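Local atomic coordinates of putative pachytene checkpoint protein 2 (Caenorhabditis elegans, PDB entry 4XGU), a protein that probably acts as an AAA+ ATPase that remodels other proteins, binding and hydrolysing ATP, with a key role in meiotic chromosome recombination. Residues Gln321-Ser334 and Phe373-Ile387. Residues are numbered along the deposited sequence; the frame is centred on the assembly and turned at random.
Sequences QPSDFARYSMLKSS and FKIAQEARGLSGRAI. With ADP (adenosine-5'-diphosphate), chain H.
Ile387 reaches into the side of helix 324-334 with both branches: CD1 lies 3.6 Å from Met330 SD and also meets Arg327 CG, while CG2 packs 3.6 Å from Leu331 CD2, each of the three chains crossing Ile387 at about a right angle. Leu331 forks, its CD1 turning instead to Ile375 CG2 at 3.9 Å. Nearby, Ala376 CB sits against the first helical turn, 3.8 Å from Asp324 O, where the axes of helices 324-334 and 373-378 approach to 8.5 Å, their directions 119° apart. Arg327 runs past Ala376 and bends at chi3 (-80°), which lays its guanidinium between Pro322 C over one face and Arg380 CA over the other. Its NH2 lies on Asp324 OD1 in a salt bridge modelled too short for its length to be trusted, and OD2 makes a longer one of 3.5 Å to Arg380 NH2, at the edge of that guanidinium. Replacing Arg327 with an alanine would probably open a gap between Pro322 and Arg380 and take from Asp324 its nearer charged partner. Gln321 OE1 lies 3.3 Å from Ser383 CB, and Ser383 OG accepts from Ala386 N as N-cap of helix 384-397. Further out, Leu372 of helix 367-378 touches Tyr328 and Leu331. Met330, extended beyond CG, carries CE to 3.4 Å from ADP N6. The arrangement is that of the C-terminal helical lid of an AAA+ ATPase, which here contributes Met330, Gly384 and Arg385 to the ADP pocket.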
# COMPACT_ATOMS: atom_id res chain seq x y z
N GLN B 321 0.29 -33.63 13.29
CA GLN B 321 -0.24 -34.81 12.63
C GLN B 321 0.19 -36.05 13.42
O GLN B 321 1.30 -36.07 13.95
CB GLN B 321 0.24 -34.89 11.18
CG GLN B 321 -0.19 -33.73 10.29
CD GLN B 321 -1.64 -33.82 9.83
OE1 GLN B 321 -2.45 -34.56 10.39
NE2 GLN B 321 -1.98 -33.06 8.79
N PRO B 322 -0.68 -37.07 13.49
CA PRO B 322 -0.39 -38.23 14.34
C PRO B 322 0.91 -38.93 13.97
O PRO B 322 1.24 -39.03 12.78
CB PRO B 322 -1.60 -39.15 14.09
CG PRO B 322 -2.13 -38.72 12.76
CD PRO B 322 -1.91 -37.24 12.71
N SER B 323 1.65 -39.39 14.97
CA SER B 323 2.88 -40.13 14.74
C SER B 323 2.59 -41.57 14.34
O SER B 323 1.43 -41.97 14.23
CB SER B 323 3.76 -40.11 16.00
OG SER B 323 3.05 -40.59 17.13
N ASP B 324 3.65 -42.35 14.11
CA ASP B 324 3.50 -43.74 13.67
C ASP B 324 2.72 -44.59 14.66
O ASP B 324 1.91 -45.43 14.27
CB ASP B 324 4.88 -44.36 13.42
CG ASP B 324 5.60 -43.72 12.25
OD1 ASP B 324 5.48 -42.49 12.08
OD2 ASP B 324 6.29 -44.45 11.51
N PHE B 325 2.96 -44.37 15.95
CA PHE B 325 2.23 -45.08 17.00
C PHE B 325 0.76 -44.67 17.02
O PHE B 325 -0.12 -45.50 17.22
CB PHE B 325 2.87 -44.84 18.36
CG PHE B 325 2.01 -45.27 19.52
CD1 PHE B 325 2.04 -46.57 19.98
CD2 PHE B 325 1.17 -44.36 20.16
CE1 PHE B 325 1.24 -46.96 21.04
CE2 PHE B 325 0.38 -44.75 21.22
CZ PHE B 325 0.41 -46.05 21.66
N ALA B 326 0.52 -43.38 16.84
CA ALA B 326 -0.84 -42.85 16.87
C ALA B 326 -1.63 -43.32 15.64
O ALA B 326 -2.82 -43.63 15.74
CB ALA B 326 -0.83 -41.34 16.95
N ARG B 327 -0.95 -43.36 14.50
CA ARG B 327 -1.58 -43.83 13.26
C ARG B 327 -2.09 -45.26 13.42
O ARG B 327 -3.21 -45.57 13.01
CB ARG B 327 -0.61 -43.74 12.09
CG ARG B 327 -0.52 -42.37 11.44
CD ARG B 327 0.56 -42.34 10.38
NE ARG B 327 1.90 -42.17 10.95
CZ ARG B 327 2.60 -41.04 10.86
NH1 ARG B 327 2.11 -40.00 10.21
NH2 ARG B 327 3.81 -40.97 11.41
N TYR B 328 -1.25 -46.12 14.00
CA TYR B 328 -1.63 -47.50 14.26
C TYR B 328 -2.88 -47.56 15.13
O TYR B 328 -3.80 -48.34 14.86
CB TYR B 328 -0.48 -48.27 14.92
CG TYR B 328 -0.88 -49.64 15.44
CD1 TYR B 328 -1.42 -49.79 16.71
CD2 TYR B 328 -0.71 -50.78 14.66
CE1 TYR B 328 -1.79 -51.03 17.19
CE2 TYR B 328 -1.08 -52.02 15.13
CZ TYR B 328 -1.62 -52.15 16.39
OH TYR B 328 -1.99 -53.38 16.87
N SER B 329 -2.89 -46.75 16.18
CA SER B 329 -3.98 -46.72 17.14
C SER B 329 -5.31 -46.40 16.46
O SER B 329 -6.34 -46.98 16.80
CB SER B 329 -3.70 -45.70 18.24
OG SER B 329 -2.43 -45.93 18.83
N MET B 330 -5.28 -45.48 15.51
CA MET B 330 -6.47 -45.11 14.77
C MET B 330 -6.92 -46.25 13.85
O MET B 330 -8.11 -46.57 13.79
CB MET B 330 -6.22 -43.85 13.94
CG MET B 330 -5.82 -42.65 14.76
SD MET B 330 -5.49 -41.23 13.71
CE MET B 330 -5.04 -40.00 14.94
N LEU B 331 -5.96 -46.84 13.15
CA LEU B 331 -6.25 -47.95 12.25
C LEU B 331 -6.82 -49.14 13.00
O LEU B 331 -7.75 -49.79 12.53
CB LEU B 331 -4.99 -48.36 11.48
CG LEU B 331 -4.42 -47.31 10.53
CD1 LEU B 331 -3.22 -47.87 9.78
CD2 LEU B 331 -5.48 -46.82 9.57
N LYS B 332 -6.25 -49.43 14.17
CA LYS B 332 -6.72 -50.53 15.00
C LYS B 332 -8.14 -50.26 15.49
O LYS B 332 -8.98 -51.15 15.50
CB LYS B 332 -5.78 -50.76 16.19
CG LYS B 332 -6.13 -51.97 17.03
CD LYS B 332 -6.63 -51.58 18.41
CE LYS B 332 -7.00 -52.80 19.24
NZ LYS B 332 -7.49 -52.43 20.60
N SER B 333 -8.40 -49.01 15.87
CA SER B 333 -9.72 -48.61 16.35
C SER B 333 -10.76 -48.70 15.25
O SER B 333 -11.92 -49.02 15.51
CB SER B 333 -9.67 -47.19 16.91
OG SER B 333 -8.68 -47.07 17.91
N SER B 334 -10.35 -48.42 14.02
CA SER B 334 -11.25 -48.52 12.87
C SER B 334 -11.65 -49.97 12.63
O SER B 334 -12.83 -50.28 12.44
CB SER B 334 -10.60 -47.93 11.62
OG SER B 334 -10.35 -46.55 11.77
N PHE B 373 1.09 -52.28 11.77
CA PHE B 373 2.04 -51.23 12.08
C PHE B 373 2.81 -50.82 10.83
O PHE B 373 3.15 -49.64 10.65
CB PHE B 373 3.01 -51.68 13.17
CG PHE B 373 3.95 -50.60 13.64
CD1 PHE B 373 5.18 -50.42 13.03
CD2 PHE B 373 3.59 -49.76 14.68
CE1 PHE B 373 6.04 -49.42 13.46
CE2 PHE B 373 4.44 -48.76 15.11
CZ PHE B 373 5.67 -48.60 14.50
N LYS B 374 3.10 -51.80 9.98
CA LYS B 374 3.81 -51.56 8.73
C LYS B 374 2.97 -50.67 7.82
O LYS B 374 3.50 -49.84 7.08
CB LYS B 374 4.14 -52.89 8.04
CG LYS B 374 5.32 -52.84 7.07
CD LYS B 374 4.86 -52.61 5.64
CE LYS B 374 6.03 -52.73 4.67
NZ LYS B 374 7.07 -51.70 4.94
N ILE B 375 1.65 -50.86 7.88
CA ILE B 375 0.72 -50.01 7.14
C ILE B 375 0.79 -48.58 7.65
O ILE B 375 0.79 -47.63 6.87
CB ILE B 375 -0.73 -50.53 7.24
CG1 ILE B 375 -0.84 -51.93 6.61
CG2 ILE B 375 -1.70 -49.57 6.57
CD1 ILE B 375 -2.24 -52.49 6.64
N ALA B 376 0.86 -48.44 8.97
CA ALA B 376 0.99 -47.14 9.60
C ALA B 376 2.26 -46.43 9.15
O ALA B 376 2.30 -45.20 9.05
CB ALA B 376 0.97 -47.28 11.12
N GLN B 377 3.30 -47.21 8.86
CA GLN B 377 4.55 -46.68 8.34
C GLN B 377 4.38 -46.17 6.91
O GLN B 377 5.06 -45.24 6.48
CB GLN B 377 5.66 -47.73 8.37
CG GLN B 377 6.40 -47.83 9.70
CD GLN B 377 7.60 -48.76 9.62
OE1 GLN B 377 7.64 -49.66 8.78
NE2 GLN B 377 8.58 -48.54 10.48
N GLU B 378 3.45 -46.78 6.17
CA GLU B 378 3.20 -46.38 4.79
C GLU B 378 2.25 -45.19 4.73
O GLU B 378 2.14 -44.53 3.70
CB GLU B 378 2.63 -47.54 3.98
CG GLU B 378 3.39 -48.86 4.09
CD GLU B 378 4.73 -48.85 3.39
OE1 GLU B 378 5.14 -47.78 2.88
OE2 GLU B 378 5.39 -49.91 3.34
N ALA B 379 1.58 -44.91 5.84
CA ALA B 379 0.57 -43.85 5.88
C ALA B 379 1.07 -42.60 6.59
O ALA B 379 0.32 -41.97 7.33
CB ALA B 379 -0.69 -44.36 6.56
N ARG B 380 2.32 -42.24 6.34
CA ARG B 380 2.94 -41.11 7.04
C ARG B 380 2.35 -39.76 6.64
O ARG B 380 2.22 -38.87 7.47
CB ARG B 380 4.45 -41.12 6.81
CG ARG B 380 5.17 -42.19 7.62
CD ARG B 380 6.68 -42.09 7.48
NE ARG B 380 7.36 -42.88 8.51
CZ ARG B 380 8.52 -43.50 8.33
NH1 ARG B 380 9.14 -43.44 7.16
NH2 ARG B 380 9.06 -44.19 9.33
N GLY B 381 2.00 -39.61 5.37
CA GLY B 381 1.48 -38.35 4.87
C GLY B 381 0.05 -38.05 5.27
O GLY B 381 -0.35 -36.89 5.33
N LEU B 382 -0.73 -39.10 5.54
CA LEU B 382 -2.15 -38.96 5.84
C LEU B 382 -2.43 -38.24 7.16
O LEU B 382 -1.72 -38.43 8.14
CB LEU B 382 -2.82 -40.33 5.85
CG LEU B 382 -2.74 -41.11 4.55
CD1 LEU B 382 -3.47 -42.44 4.67
CD2 LEU B 382 -3.32 -40.29 3.41
N SER B 383 -3.48 -37.42 7.17
CA SER B 383 -3.88 -36.70 8.37
C SER B 383 -4.81 -37.56 9.22
O SER B 383 -5.25 -38.63 8.79
CB SER B 383 -4.57 -35.39 8.01
OG SER B 383 -5.81 -35.62 7.37
N GLY B 384 -5.12 -37.08 10.42
CA GLY B 384 -6.02 -37.78 11.32
C GLY B 384 -7.40 -37.95 10.72
O GLY B 384 -8.00 -39.01 10.82
N ARG B 385 -7.89 -36.89 10.08
CA ARG B 385 -9.19 -36.95 9.43
C ARG B 385 -9.16 -37.95 8.28
O ARG B 385 -10.09 -38.73 8.12
CB ARG B 385 -9.61 -35.57 8.91
CG ARG B 385 -11.02 -35.53 8.34
CD ARG B 385 -11.38 -34.14 7.83
NE ARG B 385 -12.80 -34.02 7.51
CZ ARG B 385 -13.32 -34.28 6.32
NH1 ARG B 385 -12.54 -34.68 5.32
NH2 ARG B 385 -14.62 -34.15 6.12
N ALA B 386 -8.08 -37.93 7.51
CA ALA B 386 -7.92 -38.83 6.37
C ALA B 386 -7.93 -40.29 6.79
O ALA B 386 -8.45 -41.15 6.08
CB ALA B 386 -6.63 -38.50 5.62
N ILE B 387 -7.34 -40.58 7.95
CA ILE B 387 -7.32 -41.94 8.48
C ILE B 387 -8.73 -42.38 8.87
O ILE B 387 -9.08 -43.55 8.73
CB ILE B 387 -6.38 -42.05 9.70
CG1 ILE B 387 -4.94 -41.74 9.28
CG2 ILE B 387 -6.45 -43.43 10.32
CD1 ILE B 387 -3.97 -41.68 10.44
PB ADP H . -9.64 -29.72 12.89
O1B ADP H . -8.17 -30.04 13.00
O2B ADP H . -10.21 -29.03 14.10
O3B ADP H . -10.04 -29.09 11.57
PA ADP H . -11.80 -31.43 13.51
O1A ADP H . -11.69 -31.32 15.01
O2A ADP H . -12.80 -30.59 12.75
O3A ADP H . -10.34 -31.18 12.87
O5' ADP H . -12.12 -32.98 13.18
C5' ADP H . -11.28 -33.76 12.34
C4' ADP H . -11.89 -35.15 12.21
O4' ADP H . -10.84 -36.11 12.01
C3' ADP H . -12.64 -35.55 13.47
O3' ADP H . -14.04 -35.59 13.21
C2' ADP H . -12.12 -36.93 13.83
O2' ADP H . -13.11 -37.91 13.52
C1' ADP H . -10.89 -37.16 12.98
N9 ADP H . -9.68 -37.03 13.83
C8 ADP H . -8.76 -36.06 13.73
N7 ADP H . -7.77 -36.21 14.65
C5 ADP H . -8.06 -37.30 15.36
C6 ADP H . -7.43 -38.03 16.49
N6 ADP H . -6.27 -37.59 17.03
N1 ADP H . -8.05 -39.13 16.95
C2 ADP H . -9.20 -39.58 16.41
N3 ADP H . -9.83 -38.97 15.39
C4 ADP H . -9.32 -37.85 14.82